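Alpha-L-rhamnosidase (Streptomyces avermitilis, PDB 3W5M) hydrolyses terminal non-reducing alpha-L-rhamnose residues from alpha-L-rhamnosides, among them citrus flavonoids and the plant arabinogalactan-protein gum arabic. Local coordinates at residues Ala698-Pro703 against Ala768-Arg773; Ser722-Leu727 against Ala783-Leu788; Asp735-Pro740 against Ala762-Ser767. All blocks are in the same frame, centred on the assembly; numbering follows the deposited sequence.

Contact 1: Ala698-Pro703 against Ala768-Arg773; sequences AGVTVP and ADLAAR
L770, on helix 756-777, meets V700 and T701 of helix 698-710 in a small, buried and wholly apolar contact, made where the two segments run 45° apart with their axes 9.7 Å from each other. Ahead of L770 in the chain, A768 and D769 face other parts of the domain: A768 rests on L788 and D769 on F789, both of helix 783-800. L770 itself carries the contact. Its CB lies 3.7 Å from V700 CG1, and its CD1 reaches further on, to 4.0 Å from T701 CG2. V700 holds CG1 anti to its backbone N (chi1 -163°), which brings that methyl up against the leucine stem. T701 divides its work: CG2 goes to the leucine, while OG1 hydrogen-bonds N645 OD1 on helix 641-654, so a beta-branched residue with one polar and one apolar arm suits this boundary. A771 follows with a methyl small enough to lie between helices, touching V723 and L727 of helix 713-732. One turn beyond D769, R773 grips that aspartate side-on, NE to OD1 at 3.0 Å and NH2 to OD2 at 2.9 Å, each nitrogen coming from above the carboxylate plane. L770 CD2 sits 3.5 Å above the centre of the guanidinium plane, so the methyl covers one face while the aspartate takes the edge. Both helices belong to the (alpha/alpha)6-barrel, and T701 lies about 9 Å, side chain to side chain, from the rhamnose-binding W695. With only carbon atoms in close contact across it, the contact has no directional bond, and its hold depends on shape and burial.

Contact 2: Ser722-Leu727 against Ala783-Leu788; sequences SVHAWL and APYTDL
H724 and Y785 share the one hydrogen bond between the two segments, ND1 to OH at 3.1 Å and fairly straight at 155°, with either group able to donate. The hydroxyl comes to the edge of the imidazole, near its plane, and the two side chains cross at about a right angle. Beneath this polar pair the contact turns apolar. L727 CD1 lies 4.0 Å from Y785 CD1, approaching the phenol ring obliquely, and L727 CD2 is 4.3 Å from L788 CD2. The segments' axes are 12.7 Å apart, too far for short side chains to bridge, and long ones therefore span the gap. Y785 places CG anti to its carbonyl carbon (chi1 -58°), and its ring then carries the hydroxyl across to the histidine. H724, with CG anti to its own backbone N (chi1 -174°), presents ND1 to it. Further out, helix 756-777 packs against both partners: A771 touches V723 and L727, and A772 touches Y785 and T786. On another face of helix 713-732, W726 NE1 hydrogen-bonds D697 OD1 and its indole meets F678. Helices 713-732 and 783-800 are next-but-one in sequence within the (alpha/alpha)6-barrel, packed over helix 756-777 and away from the rhamnose-binding and calcium sites. The chemistry is graded by depth: a directional bond, whose proton could come from either group, directs the tyrosine's hydroxyl toward H724 where the contact nears the surface, whereas the leucines inside add contact that does not depend on exact orientation.

Contact 3: Asp735-Pro740 against Ala762-Ser767; sequences DGLLRP and AYFAHS
The chain from D735 to L738 makes a type I' beta turn, closed by D735 N to L738 O and L738 N to D735 O, both 3.0 Å, and the extended residues after it bring R739 CA to 7.8 Å from F764 CA on helix 756-777. G736 and L737 both have positive phi in this turn, a shape easy for glycine and less common for leucine. F764 fills the space between loop and helix. Holding CG anti to its backbone N (chi1 179°), it sends the ring out from the helix, where L737 O meets the ring edge in plane, 3.6 Å from CD2. That carbonyl is buried without a hydrogen-bonding partner in the model, so the slightly positive edge hydrogens of the ring are probably a mild compensation. L737 CD2 lies 3.9 Å from F764 CE2, the two side chains crossing at about a right angle. The loop belongs to the (alpha/alpha)6-barrel domain, joining helix 713-732 to helix 756-777, and F764 is one of the residues by which helix 756-777 holds the connection, T761 being another; L730 and I792, from the helices on its flanks, also touch F764. R739 meets the phenylalanine with its aliphatic part, CG lying 3.9 Å from F764 CD2. Bends at chi2 and chi3 then carry its guanidinium to polar partners, NH1 to H733 O and NH2 to G691 O, so a residue with a long apolar stem and a charged head suits the site. Were F764 replaced by an alanine, the loss of the ring would probably open a gap between the loop and L730 and I792, and leave the L737 carbonyl without the ring edge it faces. R739 N is itself held by T761 OG1, one turn before F764 on the helix.

How the contacts relate
All three contacts belong to the (alpha/alpha)6-barrel domain, and helix 756-777 ties them together: contacts 1 and 3 use it directly, while contact 2 joins helices 713-732 and 783-800 across it. Contacts 1 and 2 interlock most closely, their centres 9 Å apart, with V700 against W726 and A772 against T786. Contact 3 is nested along the chain inside the loops closed by both others. Contacts 1 and 3 are buried; contact 2 reaches the surface. Their chemistry follows: aliphatic only in contact 1, a histidine-tyrosine bond over leucines in contact 2, and in contact 3 an aromatic ring against a loop's carbonyl and side chains.

Contact 1: Ala698-Pro703 against Ala768-Arg773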
loop_
_atom_site.group_PDB
_atom_site.type_symbol
_atom_site.label_atom_id
_atom_site.label_comp_id
_atom_site.label_asym_id
_atom_site.label_seq_id
_atom_site.Cartn_x
_atom_site.Cartn_y
_atom_site.Cartn_z
ATOM N N ALA A 698 -11.268 -12.800 3.244
ATOM C CA ALA A 698 -10.459 -11.904 4.041
ATOM C C ALA A 698 -11.296 -11.142 5.054
ATOM O O ALA A 698 -10.805 -10.811 6.134
ATOM C CB ALA A 698 -9.689 -10.932 3.151
ATOM N N GLY A 699 -12.539 -10.849 4.698
ATOM C CA GLY A 699 -13.506 -10.188 5.602
ATOM C C GLY A 699 -13.770 -10.923 6.917
ATOM O O GLY A 699 -14.219 -10.314 7.888
ATOM N N VAL A 700 -13.522 -12.241 6.928
ATOM C CA VAL A 700 -13.618 -13.092 8.112
ATOM C C VAL A 700 -12.238 -13.413 8.719
ATOM O O VAL A 700 -12.024 -13.301 9.944
ATOM C CB VAL A 700 -14.317 -14.444 7.760
ATOM C CG1 VAL A 700 -14.789 -15.129 9.045
ATOM C CG2 VAL A 700 -15.444 -14.225 6.765
ATOM N N THR A 701 -11.279 -13.780 7.865
ATOM C CA THR A 701 -9.998 -14.304 8.332
ATOM C C THR A 701 -9.072 -13.224 8.858
ATOM O O THR A 701 -8.273 -13.474 9.738
ATOM C CB THR A 701 -9.215 -15.060 7.239
ATOM O OG1 THR A 701 -8.990 -14.194 6.132
ATOM C CG2 THR A 701 -10.008 -16.290 6.725
ATOM N N VAL A 702 -9.179 -12.039 8.288
ATOM C CA VAL A 702 -8.299 -10.941 8.722
ATOM C C VAL A 702 -8.712 -10.386 10.125
ATOM O O VAL A 702 -7.843 -10.182 10.985
ATOM C CB VAL A 702 -8.159 -9.875 7.618
ATOM C CG1 VAL A 702 -7.298 -8.742 8.121
ATOM C CG2 VAL A 702 -7.453 -10.470 6.377
ATOM N N PRO A 703 -10.023 -10.167 10.378
ATOM C CA PRO A 703 -10.394 -9.850 11.763
ATOM C C PRO A 703 -9.969 -10.939 12.734
ATOM O O PRO A 703 -9.492 -10.657 13.841
ATOM C CB PRO A 703 -11.917 -9.710 11.698
ATOM C CG PRO A 703 -12.177 -9.276 10.295
ATOM C CD PRO A 703 -11.151 -9.959 9.455
ATOM N N ALA A 768 -17.850 -20.118 8.159
ATOM C CA ALA A 768 -18.878 -20.440 9.153
ATOM C C ALA A 768 -18.268 -20.778 10.521
ATOM O O ALA A 768 -18.802 -20.377 11.564
ATOM C CB ALA A 768 -19.759 -21.598 8.663
ATOM N N ASP A 769 -17.162 -21.520 10.499
ATOM C CA ASP A 769 -16.412 -21.936 11.689
ATOM C C ASP A 769 -15.902 -20.688 12.406
ATOM O O ASP A 769 -16.084 -20.522 13.619
ATOM C CB ASP A 769 -15.236 -22.816 11.255
ATOM C CG ASP A 769 -14.393 -23.339 12.412
ATOM O OD1 ASP A 769 -14.629 -23.023 13.600
ATOM O OD2 ASP A 769 -13.456 -24.106 12.129
ATOM N N LEU A 770 -15.250 -19.807 11.652
ATOM C CA LEU A 770 -14.719 -18.611 12.275
ATOM C C LEU A 770 -15.813 -17.722 12.827
ATOM O O LEU A 770 -15.644 -17.127 13.908
ATOM C CB LEU A 770 -13.830 -17.833 11.307
ATOM C CG LEU A 770 -12.496 -18.463 10.933
ATOM C CD1 LEU A 770 -11.700 -17.444 10.104
ATOM C CD2 LEU A 770 -11.701 -18.980 12.126
ATOM N N ALA A 771 -16.928 -17.606 12.106
ATOM C CA ALA A 771 -18.020 -16.788 12.610
ATOM C C ALA A 771 -18.525 -17.326 13.968
ATOM O O ALA A 771 -18.851 -16.541 14.858
ATOM C CB ALA A 771 -19.149 -16.686 11.598
ATOM N N ALA A 772 -18.560 -18.656 14.134
ATOM C CA ALA A 772 -18.969 -19.233 15.428
ATOM C C ALA A 772 -17.965 -18.890 16.525
ATOM O O ALA A 772 -18.352 -18.602 17.663
ATOM C CB ALA A 772 -19.156 -20.753 15.331
ATOM N N ARG A 773 -16.682 -18.913 16.180
ATOM C CA ARG A 773 -15.619 -18.587 17.112
ATOM C C ARG A 773 -15.734 -17.119 17.542
ATOM O O ARG A 773 -15.560 -16.814 18.727
ATOM C CB ARG A 773 -14.247 -18.897 16.509
ATOM C CG ARG A 773 -13.967 -20.389 16.296
ATOM C CD ARG A 773 -12.508 -20.602 15.925
ATOM N NE ARG A 773 -12.325 -21.633 14.902
ATOM C CZ ARG A 773 -11.185 -21.829 14.241
ATOM N NH1 ARG A 773 -10.112 -21.066 14.499
ATOM N NH2 ARG A 773 -11.111 -22.793 13.327
#

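Contact 2: Ser722-Leu727 against Ala783-Leu788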
loop_
_atom_site.group_PDB
_atom_site.type_symbol
_atom_site.label_atom_id
_atom_site.label_comp_id
_atom_site.label_asym_id
_atom_site.label_seq_id
_atom_site.Cartn_x
_atom_site.Cartn_y
_atom_site.Cartn_z
ATOM N N SER A 722 -20.935 -7.834 8.916
ATOM C CA SER A 722 -20.503 -8.051 7.510
ATOM C C SER A 722 -20.234 -9.538 7.242
ATOM O O SER A 722 -20.489 -10.017 6.143
ATOM C CB SER A 722 -19.259 -7.214 7.150
ATOM O OG SER A 722 -18.117 -7.677 7.849
ATOM N N VAL A 723 -19.752 -10.250 8.264
ATOM C CA VAL A 723 -19.473 -11.689 8.188
ATOM C C VAL A 723 -20.812 -12.446 8.023
ATOM O O VAL A 723 -20.926 -13.302 7.152
ATOM C CB VAL A 723 -18.681 -12.177 9.422
ATOM C CG1 VAL A 723 -18.663 -13.709 9.530
ATOM C CG2 VAL A 723 -17.244 -11.653 9.367
ATOM N N HIS A 724 -21.809 -12.092 8.841
ATOM C CA HIS A 724 -23.180 -12.636 8.696
ATOM C C HIS A 724 -23.689 -12.443 7.274
ATOM O O HIS A 724 -24.214 -13.390 6.667
ATOM C CB HIS A 724 -24.160 -12.020 9.725
ATOM C CG HIS A 724 -25.533 -12.635 9.706
ATOM N ND1 HIS A 724 -25.902 -13.665 10.551
ATOM C CD2 HIS A 724 -26.619 -12.380 8.935
ATOM C CE1 HIS A 724 -27.156 -14.013 10.307
ATOM N NE2 HIS A 724 -27.616 -13.250 9.329
ATOM N N ALA A 725 -23.528 -11.233 6.725
ATOM C CA ALA A 725 -24.031 -10.940 5.396
ATOM C C ALA A 725 -23.294 -11.749 4.325
ATOM O O ALA A 725 -23.896 -12.128 3.323
ATOM C CB ALA A 725 -23.958 -9.451 5.103
ATOM N N TRP A 726 -21.997 -12.004 4.550
ATOM C CA TRP A 726 -21.155 -12.790 3.637
ATOM C C TRP A 726 -21.640 -14.228 3.652
ATOM O O TRP A 726 -21.805 -14.829 2.580
ATOM C CB TRP A 726 -19.695 -12.703 4.076
ATOM C CG TRP A 726 -18.670 -13.565 3.410
ATOM C CD1 TRP A 726 -17.770 -14.369 4.039
ATOM C CD2 TRP A 726 -18.338 -13.608 2.017
ATOM N NE1 TRP A 726 -16.898 -14.921 3.142
ATOM C CE2 TRP A 726 -17.247 -14.499 1.882
ATOM C CE3 TRP A 726 -18.873 -12.993 0.865
ATOM C CZ2 TRP A 726 -16.660 -14.799 0.647
ATOM C CZ3 TRP A 726 -18.291 -13.318 -0.400
ATOM C CH2 TRP A 726 -17.204 -14.215 -0.480
ATOM N N LEU A 727 -21.905 -14.764 4.849
ATOM C CA LEU A 727 -22.329 -16.180 4.961
ATOM C C LEU A 727 -23.685 -16.385 4.306
ATOM O O LEU A 727 -23.947 -17.445 3.682
ATOM C CB LEU A 727 -22.358 -16.645 6.430
ATOM C CG LEU A 727 -20.999 -16.895 7.103
ATOM C CD1 LEU A 727 -21.152 -17.071 8.605
ATOM C CD2 LEU A 727 -20.220 -18.055 6.489
ATOM N N ALA A 783 -24.781 -20.718 18.217
ATOM C CA ALA A 783 -25.436 -21.949 17.728
ATOM C C ALA A 783 -25.806 -21.937 16.245
ATOM O O ALA A 783 -25.517 -22.924 15.558
ATOM C CB ALA A 783 -26.627 -22.363 18.615
ATOM N N PRO A 784 -26.393 -20.830 15.728
ATOM C CA PRO A 784 -26.662 -20.772 14.285
ATOM C C PRO A 784 -25.426 -20.997 13.408
ATOM O O PRO A 784 -25.509 -21.706 12.407
ATOM C CB PRO A 784 -27.198 -19.352 14.084
ATOM C CG PRO A 784 -27.819 -18.998 15.384
ATOM C CD PRO A 784 -26.970 -19.661 16.431
ATOM N N TYR A 785 -24.291 -20.388 13.770
ATOM C CA TYR A 785 -23.058 -20.556 13.010
ATOM C C TYR A 785 -22.427 -21.930 13.181
ATOM O O TYR A 785 -21.878 -22.496 12.235
ATOM C CB TYR A 785 -22.037 -19.499 13.428
ATOM C CG TYR A 785 -22.506 -18.079 13.253
ATOM C CD1 TYR A 785 -23.066 -17.649 12.047
ATOM C CD2 TYR A 785 -22.349 -17.143 14.282
ATOM C CE1 TYR A 785 -23.483 -16.334 11.868
ATOM C CE2 TYR A 785 -22.756 -15.820 14.114
ATOM C CZ TYR A 785 -23.320 -15.420 12.905
ATOM O OH TYR A 785 -23.727 -14.111 12.738
ATOM N N THR A 786 -22.477 -22.456 14.397
ATOM C CA THR A 786 -21.918 -23.767 14.644
ATOM C C THR A 786 -22.695 -24.812 13.843
ATOM O O THR A 786 -22.101 -25.740 13.273
ATOM C CB THR A 786 -21.930 -24.108 16.144
ATOM O OG1 THR A 786 -21.054 -23.201 16.821
ATOM C CG2 THR A 786 -21.409 -25.512 16.375
ATOM N N ASP A 787 -24.010 -24.647 13.821
ATOM C CA ASP A 787 -24.899 -25.536 13.079
ATOM C C ASP A 787 -24.633 -25.445 11.573
ATOM O O ASP A 787 -24.581 -26.473 10.876
ATOM C CB ASP A 787 -26.364 -25.201 13.388
ATOM C CG ASP A 787 -27.342 -25.876 12.418
ATOM O OD1 ASP A 787 -27.351 -27.123 12.342
ATOM O OD2 ASP A 787 -28.091 -25.153 11.720
ATOM N N LEU A 788 -24.452 -24.218 11.078
ATOM C CA LEU A 788 -24.084 -24.010 9.667
ATOM C C LEU A 788 -22.793 -24.708 9.320
ATOM O O LEU A 788 -22.733 -25.379 8.300
ATOM C CB LEU A 788 -23.977 -22.521 9.325
ATOM C CG LEU A 788 -23.515 -22.229 7.890
ATOM C CD1 LEU A 788 -24.476 -22.793 6.841
ATOM C CD2 LEU A 788 -23.343 -20.729 7.689
#

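Contact 3: Asp735-Pro740 against Ala762-Ser767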
loop_
_atom_site.group_PDB
_atom_site.type_symbol
_atom_site.label_atom_id
_atom_site.label_comp_id
_atom_site.label_asym_id
_atom_site.label_seq_id
_atom_site.Cartn_x
_atom_site.Cartn_y
_atom_site.Cartn_z
ATOM N N ASP A 735 -25.427 -24.990 -3.634
ATOM C CA ASP A 735 -26.467 -25.998 -3.868
ATOM C C ASP A 735 -26.213 -27.137 -2.877
ATOM O O ASP A 735 -25.194 -27.812 -2.962
ATOM C CB ASP A 735 -26.410 -26.451 -5.343
ATOM C CG ASP A 735 -27.463 -27.535 -5.696
ATOM O OD1 ASP A 735 -28.166 -28.056 -4.806
ATOM O OD2 ASP A 735 -27.571 -27.872 -6.890
ATOM N N GLY A 736 -27.126 -27.313 -1.917
ATOM C CA GLY A 736 -26.925 -28.226 -0.778
ATOM C C GLY A 736 -25.601 -27.967 -0.098
ATOM O O GLY A 736 -24.903 -28.897 0.302
ATOM N N LEU A 737 -25.238 -26.678 -0.047
ATOM C CA LEU A 737 -24.032 -26.158 0.602
ATOM C C LEU A 737 -22.734 -26.358 -0.177
ATOM O O LEU A 737 -21.658 -26.002 0.308
ATOM C CB LEU A 737 -23.916 -26.664 2.047
ATOM C CG LEU A 737 -25.141 -26.345 2.912
ATOM C CD1 LEU A 737 -25.024 -27.105 4.221
ATOM C CD2 LEU A 737 -25.312 -24.843 3.152
ATOM N N LEU A 738 -22.829 -26.922 -1.384
ATOM C CA LEU A 738 -21.648 -27.097 -2.211
ATOM C C LEU A 738 -21.512 -25.849 -3.049
ATOM O O LEU A 738 -22.491 -25.372 -3.616
ATOM C CB LEU A 738 -21.763 -28.348 -3.107
ATOM C CG LEU A 738 -22.032 -29.677 -2.381
ATOM C CD1 LEU A 738 -22.042 -30.815 -3.404
ATOM C CD2 LEU A 738 -21.030 -29.947 -1.250
ATOM N N ARG A 739 -20.298 -25.306 -3.113
ATOM C CA ARG A 739 -20.090 -24.074 -3.867
ATOM C C ARG A 739 -19.644 -24.362 -5.305
ATOM O O ARG A 739 -18.974 -25.374 -5.549
ATOM C CB ARG A 739 -19.075 -23.186 -3.127
ATOM C CG ARG A 739 -19.658 -22.627 -1.827
ATOM C CD ARG A 739 -20.243 -21.239 -2.054
ATOM N NE ARG A 739 -19.187 -20.278 -2.419
ATOM C CZ ARG A 739 -19.376 -19.214 -3.206
ATOM N NH1 ARG A 739 -20.560 -18.970 -3.731
ATOM N NH2 ARG A 739 -18.357 -18.392 -3.472
ATOM N N PRO A 740 -19.979 -23.450 -6.247
ATOM C CA PRO A 740 -19.562 -23.572 -7.656
ATOM C C PRO A 740 -18.042 -23.654 -7.828
ATOM O O PRO A 740 -17.299 -23.145 -6.987
ATOM C CB PRO A 740 -20.086 -22.277 -8.296
ATOM C CG PRO A 740 -21.150 -21.771 -7.400
ATOM C CD PRO A 740 -20.806 -22.245 -6.013
ATOM N N ALA A 762 -14.663 -25.552 0.916
ATOM C CA ALA A 762 -13.797 -25.550 2.100
ATOM C C ALA A 762 -13.776 -24.156 2.755
ATOM O O ALA A 762 -13.957 -24.005 3.980
ATOM C CB ALA A 762 -12.395 -26.002 1.736
ATOM N N TYR A 763 -13.636 -23.128 1.926
ATOM C CA TYR A 763 -13.640 -21.752 2.451
ATOM C C TYR A 763 -14.974 -21.299 3.061
ATOM O O TYR A 763 -14.991 -20.580 4.077
ATOM C CB TYR A 763 -13.072 -20.756 1.420
ATOM C CG TYR A 763 -11.655 -20.365 1.769
ATOM C CD1 TYR A 763 -11.421 -19.427 2.780
ATOM C CD2 TYR A 763 -10.546 -20.933 1.131
ATOM C CE1 TYR A 763 -10.142 -19.074 3.152
ATOM C CE2 TYR A 763 -9.248 -20.575 1.496
ATOM C CZ TYR A 763 -9.054 -19.616 2.496
ATOM O OH TYR A 763 -7.784 -19.220 2.915
ATOM N N PHE A 764 -16.086 -21.760 2.482
ATOM C CA PHE A 764 -17.420 -21.506 3.003
ATOM C C PHE A 764 -17.560 -22.054 4.437
ATOM O O PHE A 764 -17.969 -21.335 5.359
ATOM C CB PHE A 764 -18.459 -22.106 2.013
ATOM C CG PHE A 764 -19.919 -21.946 2.405
ATOM C CD1 PHE A 764 -20.370 -20.928 3.249
ATOM C CD2 PHE A 764 -20.871 -22.811 1.872
ATOM C CE1 PHE A 764 -21.711 -20.798 3.563
ATOM C CE2 PHE A 764 -22.222 -22.672 2.180
ATOM C CZ PHE A 764 -22.647 -21.665 3.025
ATOM N N ALA A 765 -17.218 -23.333 4.614
ATOM C CA ALA A 765 -17.201 -23.974 5.929
ATOM C C ALA A 765 -16.314 -23.235 6.910
ATOM O O ALA A 765 -16.729 -22.996 8.046
ATOM C CB ALA A 765 -16.725 -25.419 5.818
ATOM N N HIS A 766 -15.097 -22.897 6.478
ATOM C CA HIS A 766 -14.127 -22.243 7.355
ATOM C C HIS A 766 -14.650 -20.881 7.836
ATOM O O HIS A 766 -14.454 -20.510 9.015
ATOM C CB HIS A 766 -12.787 -22.046 6.639
ATOM C CG HIS A 766 -11.685 -21.546 7.527
ATOM N ND1 HIS A 766 -11.262 -22.222 8.651
ATOM C CD2 HIS A 766 -10.905 -20.440 7.439
ATOM C CE1 HIS A 766 -10.268 -21.561 9.217
ATOM N NE2 HIS A 766 -10.034 -20.472 8.504
ATOM N N SER A 767 -15.270 -20.137 6.918
ATOM C CA SER A 767 -15.912 -18.876 7.290
ATOM C C SER A 767 -17.041 -19.070 8.320
ATOM O O SER A 767 -17.159 -18.283 9.257
ATOM C CB SER A 767 -16.407 -18.118 6.067
ATOM O OG SER A 767 -15.302 -17.544 5.420
#